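Local coordinates for neck and C-terminal motor domain of Kar3 (Candida glabrata, PDB 4GKR), which is a kinesin-14 motor that binds ADP and magnesium and probably couples ATP hydrolysis to movement along microtubules in mitosis, at residues Gln97-Ser102 with Asn137-Trp142; Glu48-Gln53 with Val340-Ala345. All blocks are in the same frame, centred on the assembly; numbering follows the deposited sequence.

Interaction 1 (Gln97-Ser102 with Asn137-Trp142); sequences QLIQSS and NHIFSW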
# COMPACT_ATOMS: atom_id res chain seq x y z
N GLN A 97 13.39 -1.57 4.10
CA GLN A 97 14.31 -1.75 2.99
C GLN A 97 13.69 -1.30 1.66
O GLN A 97 14.37 -0.66 0.85
CB GLN A 97 14.79 -3.20 2.92
CG GLN A 97 15.38 -3.58 1.57
CD GLN A 97 16.60 -4.48 1.68
OE1 GLN A 97 17.02 -4.88 2.78
NE2 GLN A 97 17.19 -4.80 0.52
N LEU A 98 12.42 -1.62 1.45
CA LEU A 98 11.70 -1.16 0.27
C LEU A 98 11.64 0.37 0.20
O LEU A 98 11.89 0.95 -0.87
CB LEU A 98 10.30 -1.79 0.23
CG LEU A 98 9.34 -1.34 -0.87
CD1 LEU A 98 9.75 -1.89 -2.22
CD2 LEU A 98 7.94 -1.80 -0.53
N ILE A 99 11.32 1.03 1.31
CA ILE A 99 11.28 2.50 1.37
C ILE A 99 12.60 3.16 0.93
O ILE A 99 12.60 4.18 0.23
CB ILE A 99 10.92 3.03 2.78
CG1 ILE A 99 9.58 2.46 3.24
CG2 ILE A 99 10.83 4.55 2.79
CD1 ILE A 99 8.44 2.69 2.26
N GLN A 100 13.71 2.55 1.34
CA GLN A 100 15.05 3.06 1.03
C GLN A 100 15.35 3.11 -0.49
O GLN A 100 16.29 3.76 -0.91
CB GLN A 100 16.11 2.24 1.77
CG GLN A 100 15.97 2.25 3.28
CD GLN A 100 16.74 1.13 3.96
OE1 GLN A 100 17.59 0.47 3.34
NE2 GLN A 100 16.43 0.89 5.24
N SER A 101 14.52 2.41 -1.27
CA SER A 101 14.60 2.39 -2.74
C SER A 101 14.42 3.76 -3.33
O SER A 101 15.03 4.07 -4.37
CB SER A 101 13.47 1.53 -3.33
OG SER A 101 13.72 0.16 -3.25
N SER A 102 13.56 4.56 -2.73
CA SER A 102 13.21 5.83 -3.32
C SER A 102 14.38 6.81 -3.30
O SER A 102 14.39 7.79 -4.04
CB SER A 102 11.99 6.41 -2.62
OG SER A 102 12.13 6.27 -1.23
N ASN A 137 8.72 9.15 8.62
CA ASN A 137 9.78 9.22 9.62
C ASN A 137 11.09 8.57 9.18
O ASN A 137 12.18 9.11 9.41
CB ASN A 137 9.32 8.58 10.92
CG ASN A 137 9.97 9.21 12.11
OD1 ASN A 137 9.85 10.43 12.34
ND2 ASN A 137 10.70 8.40 12.89
N HIS A 138 10.98 7.42 8.53
CA HIS A 138 12.12 6.67 8.08
C HIS A 138 12.89 7.46 7.06
O HIS A 138 14.12 7.50 7.10
CB HIS A 138 11.65 5.35 7.49
CG HIS A 138 12.76 4.36 7.31
ND1 HIS A 138 13.28 3.66 8.34
CD2 HIS A 138 13.48 3.99 6.17
CE1 HIS A 138 14.28 2.87 7.88
NE2 HIS A 138 14.40 3.07 6.56
N ILE A 139 12.16 8.12 6.17
CA ILE A 139 12.75 8.93 5.12
C ILE A 139 13.54 10.11 5.67
O ILE A 139 14.59 10.44 5.13
CB ILE A 139 11.69 9.38 4.12
CG1 ILE A 139 11.38 8.23 3.17
CG2 ILE A 139 12.13 10.59 3.31
CD1 ILE A 139 10.03 8.40 2.51
N PHE A 140 13.07 10.72 6.75
CA PHE A 140 13.80 11.83 7.35
C PHE A 140 15.14 11.41 7.92
O PHE A 140 16.13 12.12 7.76
CB PHE A 140 12.96 12.55 8.40
CG PHE A 140 12.00 13.54 7.82
CD1 PHE A 140 12.05 13.89 6.47
CD2 PHE A 140 11.04 14.15 8.62
CE1 PHE A 140 11.15 14.80 5.93
CE2 PHE A 140 10.14 15.07 8.08
CZ PHE A 140 10.19 15.39 6.73
N SER A 141 15.17 10.26 8.61
CA SER A 141 16.42 9.67 9.08
C SER A 141 17.47 9.64 8.00
O SER A 141 18.60 10.08 8.19
CB SER A 141 16.20 8.25 9.54
OG SER A 141 15.76 8.24 10.86
N TRP A 142 17.10 9.09 6.85
CA TRP A 142 18.04 8.98 5.75
C TRP A 142 18.43 10.31 5.19
O TRP A 142 19.59 10.50 4.85
CB TRP A 142 17.54 7.99 4.71
CG TRP A 142 17.61 6.60 5.27
CD1 TRP A 142 16.55 5.81 5.69
CD2 TRP A 142 18.82 5.82 5.58
NE1 TRP A 142 17.01 4.61 6.19
CE2 TRP A 142 18.35 4.56 6.15
CE3 TRP A 142 20.17 6.02 5.40
CZ2 TRP A 142 19.23 3.56 6.54
CZ3 TRP A 142 21.05 5.01 5.81
CH2 TRP A 142 20.59 3.81 6.37
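I99 and I139 make the tight, buried half of this contact between residues 97-102 and helix 131-147. CG2 of I99 meets CG1 of I139 at 3.7 Å, and the two side chains cross at about a right angle. Both also touch L264 of strand 259-268, and I99 reaches I110 of strand 108-113, so the pair lies between the helices and the central sheet of the kinesin motor domain. The outer half, partly exposed, is polar and looser. Q100 stretches out beyond CG and offers its amide NE2 to NE2 of H138, a long bond of 3.3 Å but nearly straight at 168°. Amide and imidazole lie almost coplanar, 9° apart, and the donor comes in at the ring edge. H138 has CG anti to its backbone N (chi1 -166°), which swings the ring across to Q100; F92 packs against this ring edge-to-face. W142 touches the aliphatic part of Q100, whose CG is 3.9 Å from NE1 of W142, while the indole also makes a cation-pi contact with K145. Acceptance at NE2 would suggest an unprotonated nitrogen, consistent with a neutral H138 probably protonated at ND1.

Interaction 2 (Glu48-Gln53 with Val340-Ala345); sequences EHIKVQ and VNISPA
The imidazole of H49 meets the turn after strand 335-342 through its edge: the carbonyl O of P344 lies there, somewhat tilted from the ring plane, while C of A345 approaches obliquely, 3.8 Å from NE2 of H49. NE2 of H49 donates to O of P344 at 2.8 Å, but the bond is bent. Its N-H...O angle is 136°, and the donor stands 42° above the carbonyl plane of P344. A chi1 of 62° sets CG of H49 between its backbone N and carbonyl carbon, from where the ring reaches across to the turn.

Beside this bond, I50 and I342 reach toward each other tip to tip, their CD1 atoms 4.0 Å apart. I50 CD1 also comes within 4.4 Å of CA of P344. I36 of strand 30-36 touches both isoleucines; M64 packs on I50, and T352 and L356 of helix 349-363 on I342. The contact thus joins the small antiparallel sheet of strands 50-52, 62-67 and 73-78 to the end of a strand of the central sheet.

Within the turn, OG of S343 accepts from the backbone N of A345 at 3.2 Å, nearly straight, forming an ST turn. The same hydroxyl is hydrogen-bonded to ND1 of H348, which ties the turn to the approach of helix 349-363. R37, which belongs to the ADP pocket, touches S343 and P344.

No backbone pairing links the two segments: the direct contact consists of one bent side-chain-to-carbonyl bond and the apolar contacts of I50. Donation by NE2 of H49 suggests that this nitrogen is protonated, in either the neutral NE2-H or the charged form.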
# COMPACT_ATOMS: atom_id res chain seq x y z
N GLU A 48 -9.44 -21.19 15.10
CA GLU A 48 -9.05 -22.58 14.79
C GLU A 48 -9.02 -22.89 13.28
O GLU A 48 -8.37 -23.83 12.86
CB GLU A 48 -9.96 -23.58 15.52
N HIS A 49 -9.72 -22.08 12.49
CA HIS A 49 -9.87 -22.31 11.05
C HIS A 49 -8.74 -21.74 10.20
O HIS A 49 -8.69 -21.96 8.99
CB HIS A 49 -11.21 -21.75 10.59
CG HIS A 49 -11.34 -20.26 10.78
ND1 HIS A 49 -11.06 -19.38 9.79
CD2 HIS A 49 -11.71 -19.51 11.89
CE1 HIS A 49 -11.26 -18.12 10.24
NE2 HIS A 49 -11.65 -18.20 11.53
N ILE A 50 -7.84 -20.99 10.82
CA ILE A 50 -6.63 -20.54 10.13
C ILE A 50 -5.41 -21.14 10.81
O ILE A 50 -5.31 -21.14 12.03
CB ILE A 50 -6.51 -19.00 10.09
CG1 ILE A 50 -7.75 -18.38 9.44
CG2 ILE A 50 -5.28 -18.58 9.31
CD1 ILE A 50 -7.73 -16.87 9.36
N LYS A 51 -4.49 -21.66 10.00
CA LYS A 51 -3.23 -22.18 10.51
C LYS A 51 -2.05 -21.69 9.67
O LYS A 51 -2.02 -21.89 8.46
CB LYS A 51 -3.26 -23.72 10.57
N VAL A 52 -1.09 -21.05 10.32
CA VAL A 52 0.08 -20.49 9.64
C VAL A 52 1.34 -21.30 9.91
O VAL A 52 1.70 -21.51 11.06
CB VAL A 52 0.32 -19.04 10.10
CG1 VAL A 52 1.51 -18.44 9.37
CG2 VAL A 52 -0.93 -18.19 9.88
N GLN A 53 2.01 -21.75 8.85
CA GLN A 53 3.26 -22.50 8.98
C GLN A 53 4.46 -21.60 9.23
O GLN A 53 4.40 -20.40 8.98
CB GLN A 53 3.52 -23.34 7.73
CG GLN A 53 2.77 -24.65 7.73
CD GLN A 53 1.46 -24.54 6.99
OE1 GLN A 53 1.42 -24.62 5.76
NE2 GLN A 53 0.37 -24.35 7.74
N VAL A 340 -2.24 -8.09 2.20
CA VAL A 340 -3.56 -8.66 2.22
C VAL A 340 -3.96 -8.69 3.68
O VAL A 340 -3.38 -9.44 4.47
CB VAL A 340 -3.55 -10.06 1.60
CG1 VAL A 340 -4.97 -10.63 1.49
CG2 VAL A 340 -2.94 -9.96 0.23
N ASN A 341 -4.92 -7.86 4.05
CA ASN A 341 -5.41 -7.85 5.41
C ASN A 341 -6.55 -8.83 5.51
O ASN A 341 -7.48 -8.78 4.70
CB ASN A 341 -5.85 -6.44 5.81
CG ASN A 341 -4.68 -5.46 5.87
OD1 ASN A 341 -4.38 -4.80 4.88
ND2 ASN A 341 -4.01 -5.37 7.01
N ILE A 342 -6.49 -9.76 6.46
CA ILE A 342 -7.62 -10.67 6.65
C ILE A 342 -8.19 -10.62 8.05
O ILE A 342 -7.46 -10.43 9.03
CB ILE A 342 -7.37 -12.14 6.20
CG1 ILE A 342 -6.17 -12.75 6.92
CG2 ILE A 342 -7.19 -12.23 4.69
CD1 ILE A 342 -6.14 -14.26 6.84
N SER A 343 -9.50 -10.78 8.14
CA SER A 343 -10.18 -10.91 9.40
C SER A 343 -10.07 -12.35 9.95
O SER A 343 -10.19 -13.33 9.20
CB SER A 343 -11.65 -10.51 9.23
OG SER A 343 -12.46 -11.20 10.17
N PRO A 344 -9.83 -12.49 11.27
CA PRO A 344 -9.68 -13.82 11.87
C PRO A 344 -11.01 -14.52 12.14
O PRO A 344 -11.01 -15.67 12.57
CB PRO A 344 -9.02 -13.51 13.21
CG PRO A 344 -9.61 -12.19 13.58
CD PRO A 344 -9.71 -11.42 12.28
N ALA A 345 -12.13 -13.83 11.89
CA ALA A 345 -13.43 -14.28 12.40
C ALA A 345 -14.12 -15.35 11.55
O ALA A 345 -13.96 -15.38 10.34
CB ALA A 345 -14.35 -13.08 12.61

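Interactions 1 and 2 lie in the same kinesin motor domain with centres about 30 Å apart; their nearest atoms are about 12 Å apart and do not touch. The central sheet connects them. Residues 97-102 of interaction 1 pack on strands 108-113, 259-268 and 335-342, and the last of these runs on into residues 340-345 of interaction 2. Interaction 2 lies near the nucleotide without touching it: the side chain of P344 is about 8 Å from ADP, and that of S343 about 13 Å from the magnesium ion. Strand 108-113, on which I99 of interaction 1 packs, leads toward the ADP-binding loop that includes G119, K120 and T121, consistent with a P-loop.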